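Local structure of AimR transcriptional regulator (Bacillus phage phi3T, 5ZVV) at residues S110-K115 and C140-A145; L175-L180 and S188-V193; K346-F351 and Y358-P363. The protein activates transcription of the phage aimX locus as a homodimer, apparently favouring the lytic cycle until the arbitrium peptide binds, turns it into an inactive monomer and leads to lysogeny. All coordinates share one frame; numbering follows the deposited sequence.

Contact 1: residues S110-K115 and C140-A145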
# COMPACT_ATOMS: atom_id res chain seq x y z
N SER A 110 32.35 -0.32 -5.59
CA SER A 110 31.89 -0.14 -6.96
C SER A 110 30.96 -1.26 -7.38
O SER A 110 29.93 -1.01 -8.01
CB SER A 110 33.09 -0.05 -7.91
OG SER A 110 33.78 1.18 -7.74
N GLN A 111 31.30 -2.51 -7.04
CA GLN A 111 30.41 -3.63 -7.34
C GLN A 111 29.06 -3.44 -6.67
O GLN A 111 28.01 -3.74 -7.26
CB GLN A 111 31.04 -4.94 -6.90
CG GLN A 111 32.32 -5.31 -7.62
CD GLN A 111 32.91 -6.61 -7.10
OE1 GLN A 111 32.28 -7.33 -6.32
NE2 GLN A 111 34.12 -6.92 -7.54
N GLU A 112 29.06 -2.96 -5.43
CA GLU A 112 27.82 -2.75 -4.69
C GLU A 112 26.95 -1.69 -5.36
O GLU A 112 25.75 -1.89 -5.56
CB GLU A 112 28.16 -2.36 -3.25
CG GLU A 112 27.03 -1.78 -2.44
CD GLU A 112 27.48 -1.42 -1.04
OE1 GLU A 112 28.29 -2.18 -0.47
OE2 GLU A 112 27.04 -0.37 -0.52
N TRP A 113 27.56 -0.56 -5.72
CA TRP A 113 26.83 0.47 -6.47
C TRP A 113 26.27 -0.09 -7.77
O TRP A 113 25.12 0.18 -8.13
CB TRP A 113 27.74 1.66 -6.76
CG TRP A 113 27.90 2.60 -5.61
CD1 TRP A 113 28.43 2.33 -4.38
CD2 TRP A 113 27.55 3.99 -5.60
NE1 TRP A 113 28.42 3.46 -3.60
CE2 TRP A 113 27.89 4.49 -4.32
CE3 TRP A 113 26.98 4.86 -6.54
CZ2 TRP A 113 27.67 5.82 -3.97
CZ3 TRP A 113 26.78 6.18 -6.18
CH2 TRP A 113 27.12 6.65 -4.90
N GLY A 114 27.08 -0.88 -8.48
CA GLY A 114 26.63 -1.44 -9.74
C GLY A 114 25.46 -2.38 -9.57
O GLY A 114 24.54 -2.39 -10.39
N LYS A 115 25.46 -3.17 -8.50
CA LYS A 115 24.38 -4.11 -8.27
C LYS A 115 23.10 -3.39 -7.84
O LYS A 115 22.01 -3.74 -8.29
CB LYS A 115 24.79 -5.15 -7.23
CG LYS A 115 25.79 -6.17 -7.77
CD LYS A 115 26.77 -6.63 -6.70
CE LYS A 115 26.10 -7.43 -5.61
NZ LYS A 115 27.07 -7.85 -4.56
N CYS A 140 23.07 -8.47 -1.62
CA CYS A 140 24.24 -7.67 -1.96
C CYS A 140 25.13 -7.36 -0.77
O CYS A 140 26.28 -6.94 -0.98
CB CYS A 140 23.80 -6.35 -2.62
SG CYS A 140 22.94 -6.54 -4.20
N LYS A 141 24.65 -7.56 0.46
CA LYS A 141 25.38 -7.19 1.68
C LYS A 141 25.85 -5.74 1.59
O LYS A 141 27.05 -5.44 1.63
CB LYS A 141 26.54 -8.15 1.94
CG LYS A 141 26.12 -9.60 2.12
CD LYS A 141 27.31 -10.54 2.20
CE LYS A 141 28.07 -10.37 3.51
NZ LYS A 141 29.21 -11.33 3.62
N ILE A 142 24.88 -4.84 1.46
CA ILE A 142 25.15 -3.43 1.22
C ILE A 142 25.82 -2.83 2.45
O ILE A 142 25.29 -2.91 3.57
CB ILE A 142 23.86 -2.69 0.86
CG1 ILE A 142 23.24 -3.30 -0.40
CG2 ILE A 142 24.12 -1.20 0.69
CD1 ILE A 142 21.85 -2.79 -0.71
N LYS A 143 26.98 -2.21 2.25
CA LYS A 143 27.78 -1.64 3.33
C LYS A 143 27.80 -0.12 3.34
O LYS A 143 27.68 0.48 4.40
CB LYS A 143 29.23 -2.15 3.24
CG LYS A 143 29.37 -3.65 3.04
CD LYS A 143 29.07 -4.42 4.31
CE LYS A 143 29.56 -5.86 4.19
NZ LYS A 143 29.37 -6.62 5.45
N SER A 144 27.98 0.51 2.18
CA SER A 144 28.10 1.96 2.12
C SER A 144 26.78 2.62 2.51
O SER A 144 25.70 2.11 2.20
CB SER A 144 28.50 2.41 0.72
OG SER A 144 27.42 2.27 -0.18
N ALA A 145 26.88 3.75 3.20
CA ALA A 145 25.69 4.51 3.57
C ALA A 145 24.88 4.89 2.34
O ALA A 145 23.67 4.65 2.28
CB ALA A 145 26.09 5.75 4.36
O HOH W 1 28.87 -4.68 -0.49
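Glu112 makes this a polar contact between a helix and a loop: its carboxylate, projecting from helix 108-124, binds backbone N-H groups of the turn that joins helices 130-139 and 145-161. The setting is the helical-repeat region of AimR, whose family belongs to the TPR clan, where successive antiparallel helices are linked by short turns such as this one. The turn begins where Lys141 leaves helical geometry with a positive phi and ends at Ser144, the N-cap of helix 145-161. Glu112 reaches it with CG anti to its own backbone N (chi1 165°) and an extended chain beyond, which carries the carboxylate well off the helix surface. The two oxygens then divide the work. OE1 accepts from Lys143 N at 3.0 Å in a nearly straight bond (169°), the donor arriving from above the carboxylate plane. OE2 takes two donors: Ser144 N lies on its syn lone pair at 3.0 Å, and Ser144 OG gives a shorter bond of 2.7 Å. That hydroxyl also caps Met147 N in the first turn of helix 145-161, so Glu112 is a second-shell partner of the cap. With three donors distributed over both oxygens, rotation of the carboxylate is restrained, and the N-terminus of the following helix would probably favour its negative charge. Ile142 lies across the acid at about a right angle, its CG2 methyl 3.3 Å from Glu112 OE2. Farther along helix 108-124, the bent chain of Lys115 rests on Cys140, with CE 3.6 Å from SG. An ordered water extends the network to the Lys141 end of the turn: it lies 2.6 Å from Glu112 OE1 and 2.9 Å from Lys141 O, bridging the acid and the turn.

Contact 2: residues L175-L180 and S188-V193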
# COMPACT_ATOMS: atom_id res chain seq x y z
N LEU A 175 14.38 7.09 5.38
CA LEU A 175 15.55 7.72 4.78
C LEU A 175 16.15 8.71 5.78
O LEU A 175 15.59 9.79 6.00
CB LEU A 175 15.18 8.41 3.48
CG LEU A 175 14.59 7.52 2.39
CD1 LEU A 175 14.23 8.36 1.18
CD2 LEU A 175 15.57 6.43 2.01
N GLU A 176 17.28 8.34 6.38
CA GLU A 176 17.99 9.20 7.32
C GLU A 176 19.10 9.91 6.54
O GLU A 176 20.15 9.33 6.27
CB GLU A 176 18.55 8.39 8.48
CG GLU A 176 17.50 7.72 9.36
CD GLU A 176 16.62 8.71 10.11
OE1 GLU A 176 15.46 8.36 10.41
OE2 GLU A 176 17.09 9.83 10.39
N PHE A 177 18.86 11.17 6.18
CA PHE A 177 19.86 11.94 5.46
C PHE A 177 21.10 12.22 6.30
O PHE A 177 22.17 12.46 5.74
CB PHE A 177 19.26 13.26 4.96
CG PHE A 177 18.41 13.11 3.73
CD1 PHE A 177 18.97 13.16 2.47
CD2 PHE A 177 17.04 12.93 3.84
CE1 PHE A 177 18.19 13.02 1.34
CE2 PHE A 177 16.25 12.80 2.72
CZ PHE A 177 16.82 12.84 1.46
N ASP A 178 20.97 12.18 7.63
CA ASP A 178 22.14 12.37 8.49
C ASP A 178 23.14 11.24 8.34
O ASP A 178 24.34 11.44 8.59
CB ASP A 178 21.70 12.50 9.95
CG ASP A 178 21.08 13.85 10.25
OD1 ASP A 178 21.08 14.72 9.35
OD2 ASP A 178 20.58 14.05 11.38
N ASP A 179 22.69 10.05 7.94
CA ASP A 179 23.61 8.95 7.68
C ASP A 179 24.47 9.18 6.45
O ASP A 179 25.44 8.44 6.25
CB ASP A 179 22.83 7.64 7.51
CG ASP A 179 22.05 7.26 8.76
OD1 ASP A 179 22.15 7.99 9.76
OD2 ASP A 179 21.35 6.22 8.72
N LEU A 180 24.14 10.18 5.62
CA LEU A 180 24.87 10.47 4.39
C LEU A 180 25.86 11.59 4.62
O LEU A 180 25.49 12.63 5.18
CB LEU A 180 23.91 10.87 3.28
CG LEU A 180 22.91 9.82 2.79
CD1 LEU A 180 21.99 10.45 1.75
CD2 LEU A 180 23.64 8.63 2.21
N SER A 188 22.29 15.16 -4.75
CA SER A 188 21.52 14.49 -5.80
C SER A 188 20.35 13.72 -5.20
O SER A 188 19.20 13.85 -5.65
CB SER A 188 22.44 13.55 -6.59
OG SER A 188 21.81 13.10 -7.78
N PHE A 189 20.62 12.92 -4.16
CA PHE A 189 19.55 12.18 -3.49
C PHE A 189 18.51 13.13 -2.91
O PHE A 189 17.31 12.84 -2.95
CB PHE A 189 20.14 11.29 -2.40
CG PHE A 189 20.93 10.12 -2.94
CD1 PHE A 189 20.96 9.85 -4.30
CD2 PHE A 189 21.63 9.29 -2.08
CE1 PHE A 189 21.68 8.78 -4.79
CE2 PHE A 189 22.36 8.21 -2.57
CZ PHE A 189 22.38 7.96 -3.93
N LYS A 190 18.96 14.26 -2.36
CA LYS A 190 18.03 15.26 -1.84
C LYS A 190 17.07 15.73 -2.92
O LYS A 190 15.86 15.81 -2.70
CB LYS A 190 18.79 16.44 -1.24
CG LYS A 190 19.30 16.23 0.18
CD LYS A 190 20.01 17.48 0.68
CE LYS A 190 20.60 17.28 2.07
NZ LYS A 190 21.43 18.45 2.48
N SER A 191 17.60 16.05 -4.10
CA SER A 191 16.73 16.49 -5.19
C SER A 191 15.74 15.39 -5.58
O SER A 191 14.55 15.66 -5.78
CB SER A 191 17.57 16.92 -6.39
OG SER A 191 18.34 15.85 -6.90
N ARG A 192 16.22 14.14 -5.67
CA ARG A 192 15.33 13.02 -5.97
C ARG A 192 14.16 12.95 -4.99
O ARG A 192 12.99 13.00 -5.39
CB ARG A 192 16.11 11.70 -5.93
CG ARG A 192 17.07 11.45 -7.08
CD ARG A 192 17.75 10.10 -6.87
NE ARG A 192 18.71 9.74 -7.91
CZ ARG A 192 18.40 9.03 -8.99
NH1 ARG A 192 17.16 8.61 -9.19
NH2 ARG A 192 19.35 8.74 -9.87
N VAL A 193 14.47 12.84 -3.69
CA VAL A 193 13.42 12.72 -2.68
C VAL A 193 12.52 13.95 -2.69
O VAL A 193 11.31 13.84 -2.47
CB VAL A 193 14.06 12.49 -1.30
CG1 VAL A 193 12.98 12.41 -0.22
CG2 VAL A 193 14.89 11.22 -1.31
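Phe177 enters the space beside helix 184-203 edge first, and this apolar meeting between a helix and the loop preceding it has a close-packed centre with a more open flank. At the centre, CZ of the ring comes 3.7 Å from Val193 CG2, and the valine CB lies in the ring plane, so the rim of the phenyl group does the touching. The same methyl has a second neighbour: Leu175 meets Val193 tip to tip, with CD1 3.8 Å from CG2. Val193 directs CG2 at both partners because this branch lies anti to its carbonyl carbon, beside the backbone N. Leu180 adds a branch near the other end of the loop, its CD1 standing 4.0 Å from Phe189 CD2 at the edge of that ring.

The outer flank is formed by Lys190. Its CG approaches Phe177 CE1 obliquely at 3.6 Å, while the extended chain carries NZ onward to a salt bridge with Glu187, leaving CG against the aromatic. A glycerol, probably from the crystallisation liquor, is bound about 4 Å from the Phe177 side chain. No hydrogen bond joins the two segments.

Toward the interior, helix 145-161 supplies Phe149, which meets the rings of both Phe177 and Phe189, whereas helix 77-88 borders helix 184-203 through Glu84 and Asp87, the salt-bridge partners of Arg192.

Contact 3: residues K346-F351 and Y358-P363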
# COMPACT_ATOMS: atom_id res chain seq x y z
N LYS A 346 -19.34 8.86 -12.96
CA LYS A 346 -18.33 7.86 -13.29
C LYS A 346 -16.93 8.46 -13.26
O LYS A 346 -15.99 7.82 -12.78
CB LYS A 346 -18.63 7.25 -14.66
CG LYS A 346 -19.92 6.44 -14.70
CD LYS A 346 -19.96 5.48 -15.88
CE LYS A 346 -20.66 6.08 -17.08
NZ LYS A 346 -22.12 6.26 -16.83
N SER A 347 -16.78 9.69 -13.76
CA SER A 347 -15.51 10.39 -13.64
C SER A 347 -15.06 10.48 -12.19
O SER A 347 -13.90 10.21 -11.86
CB SER A 347 -15.63 11.79 -14.25
OG SER A 347 -14.53 12.61 -13.88
N ILE A 348 -15.99 10.83 -11.29
CA ILE A 348 -15.67 10.90 -9.87
C ILE A 348 -15.23 9.53 -9.36
O ILE A 348 -14.24 9.42 -8.62
CB ILE A 348 -16.88 11.43 -9.07
CG1 ILE A 348 -17.11 12.91 -9.39
CG2 ILE A 348 -16.67 11.23 -7.58
CD1 ILE A 348 -18.39 13.46 -8.82
N ARG A 349 -15.94 8.47 -9.75
CA ARG A 349 -15.60 7.14 -9.26
C ARG A 349 -14.22 6.72 -9.72
O ARG A 349 -13.49 6.04 -8.98
CB ARG A 349 -16.66 6.13 -9.71
CG ARG A 349 -18.00 6.30 -9.02
CD ARG A 349 -19.03 5.29 -9.50
NE ARG A 349 -20.33 5.52 -8.87
CZ ARG A 349 -20.69 4.99 -7.71
NH1 ARG A 349 -19.86 4.20 -7.04
NH2 ARG A 349 -21.89 5.25 -7.20
N TYR A 350 -13.82 7.11 -10.93
CA TYR A 350 -12.50 6.72 -11.41
C TYR A 350 -11.40 7.56 -10.79
O TYR A 350 -10.31 7.05 -10.50
CB TYR A 350 -12.45 6.78 -12.93
CG TYR A 350 -13.06 5.55 -13.57
CD1 TYR A 350 -12.42 4.32 -13.50
CD2 TYR A 350 -14.27 5.62 -14.25
CE1 TYR A 350 -12.97 3.19 -14.07
CE2 TYR A 350 -14.83 4.50 -14.82
CZ TYR A 350 -14.18 3.28 -14.74
OH TYR A 350 -14.72 2.16 -15.32
N PHE A 351 -11.65 8.85 -10.56
CA PHE A 351 -10.69 9.66 -9.81
C PHE A 351 -10.53 9.14 -8.38
O PHE A 351 -9.44 9.23 -7.81
CB PHE A 351 -11.12 11.13 -9.80
CG PHE A 351 -10.74 11.87 -11.04
CD1 PHE A 351 -9.44 11.81 -11.52
CD2 PHE A 351 -11.67 12.63 -11.73
CE1 PHE A 351 -9.08 12.50 -12.66
CE2 PHE A 351 -11.31 13.32 -12.87
CZ PHE A 351 -10.02 13.25 -13.34
N TYR A 358 -6.86 15.67 -6.47
CA TYR A 358 -6.68 16.98 -7.08
C TYR A 358 -7.62 17.20 -8.26
O TYR A 358 -8.40 18.15 -8.26
CB TYR A 358 -5.22 17.16 -7.52
CG TYR A 358 -4.90 18.55 -8.02
CD1 TYR A 358 -4.99 19.65 -7.17
CD2 TYR A 358 -4.52 18.77 -9.33
CE1 TYR A 358 -4.71 20.92 -7.61
CE2 TYR A 358 -4.23 20.05 -9.79
CZ TYR A 358 -4.33 21.12 -8.92
OH TYR A 358 -4.06 22.39 -9.36
N PHE A 359 -7.55 16.33 -9.28
CA PHE A 359 -8.35 16.55 -10.47
C PHE A 359 -9.80 16.10 -10.32
O PHE A 359 -10.61 16.34 -11.23
CB PHE A 359 -7.71 15.84 -11.67
CG PHE A 359 -6.40 16.43 -12.08
CD1 PHE A 359 -6.36 17.62 -12.78
CD2 PHE A 359 -5.21 15.80 -11.76
CE1 PHE A 359 -5.15 18.18 -13.16
CE2 PHE A 359 -4.00 16.35 -12.13
CZ PHE A 359 -3.97 17.54 -12.83
N ILE A 360 -10.16 15.49 -9.19
CA ILE A 360 -11.56 15.13 -8.95
C ILE A 360 -12.44 16.37 -8.90
O ILE A 360 -13.66 16.27 -9.04
CB ILE A 360 -11.68 14.30 -7.66
CG1 ILE A 360 -13.08 13.67 -7.55
CG2 ILE A 360 -11.37 15.15 -6.43
CD1 ILE A 360 -13.24 12.75 -6.37
N GLN A 361 -11.85 17.55 -8.71
CA GLN A 361 -12.64 18.77 -8.73
C GLN A 361 -13.16 19.09 -10.12
O GLN A 361 -14.11 19.88 -10.24
CB GLN A 361 -11.83 19.94 -8.18
CG GLN A 361 -10.57 20.27 -8.97
CD GLN A 361 -9.74 21.35 -8.31
OE1 GLN A 361 -10.15 22.51 -8.25
NE2 GLN A 361 -8.57 20.98 -7.80
N LEU A 362 -12.58 18.50 -11.17
CA LEU A 362 -13.08 18.76 -12.52
C LEU A 362 -14.56 18.43 -12.64
O LEU A 362 -15.35 19.33 -12.96
CB LEU A 362 -12.24 18.00 -13.55
CG LEU A 362 -10.85 18.53 -13.90
CD1 LEU A 362 -10.18 17.59 -14.87
CD2 LEU A 362 -10.99 19.91 -14.50
N PRO A 363 -15.01 17.19 -12.39
CA PRO A 363 -16.46 16.95 -12.45
C PRO A 363 -17.22 17.65 -11.33
O PRO A 363 -18.32 18.16 -11.57
CB PRO A 363 -16.57 15.42 -12.36
CG PRO A 363 -15.35 15.01 -11.65
CD PRO A 363 -14.28 15.94 -12.09
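With chi1 near -82°, Phe351 holds CG anti to its carbonyl carbon and lays one ring face against the backbone of the turn at 358-361. Ile360 has CG1 anti to its backbone N (chi1 -168°), a setting that sends CD1 to within 3.9 Å of Ile348 CG2 as the two side chains cross at about a right angle. Over the Phe351 ring stands the carbonyl of Phe359, its O 3.5 Å from Phe351 CE2 and displaced toward the rim, with Ile360 N above the same face. Phe359 CB closes on Phe351 CE1 at 3.7 Å.

This is the return between two consecutive helices, 341-353 and 361-369, in the helical-repeat fold of a TPR-clan protein; a type I beta turn from Tyr358 to Gln361 leads into the second helix. There Pro363 turns its ring toward helix 341-353, placing CG 3.6 Å from Ile348 CG1 and 3.4 Å from Ser347 OG. That hydroxyl is hydrogen-bonded to Gly328 O on helix 324-338. Within the turn, Gln361 NE2 donates to Tyr358 O at 2.9 Å. Ile348 also packs on Leu379 of the second subunit, which puts this side of helix 341-353 in contact with the other chain of the dimer.

In the fold
The three contacts follow one another along the chain, all within the TPR-like helical region, and each involves a connection between helices. Contacts 1 and 2 are neighbours, with centres 17 Å apart: Ala145, at the start of helix 145-161, packs its CB 3.3 Å from Asp179 O, and that helix also borders both contacts. Contact 3 lies on the opposite side of the chain's centre from contact 1, the two centres being 44 Å apart, and its centre is 34 Å from that of contact 2. Touching the second subunit sets contact 3 apart. Helix connections are thus secured by different means, polar in contact 1 and apolar in contacts 2 and 3, from an intrasubunit region to one that touches the second subunit.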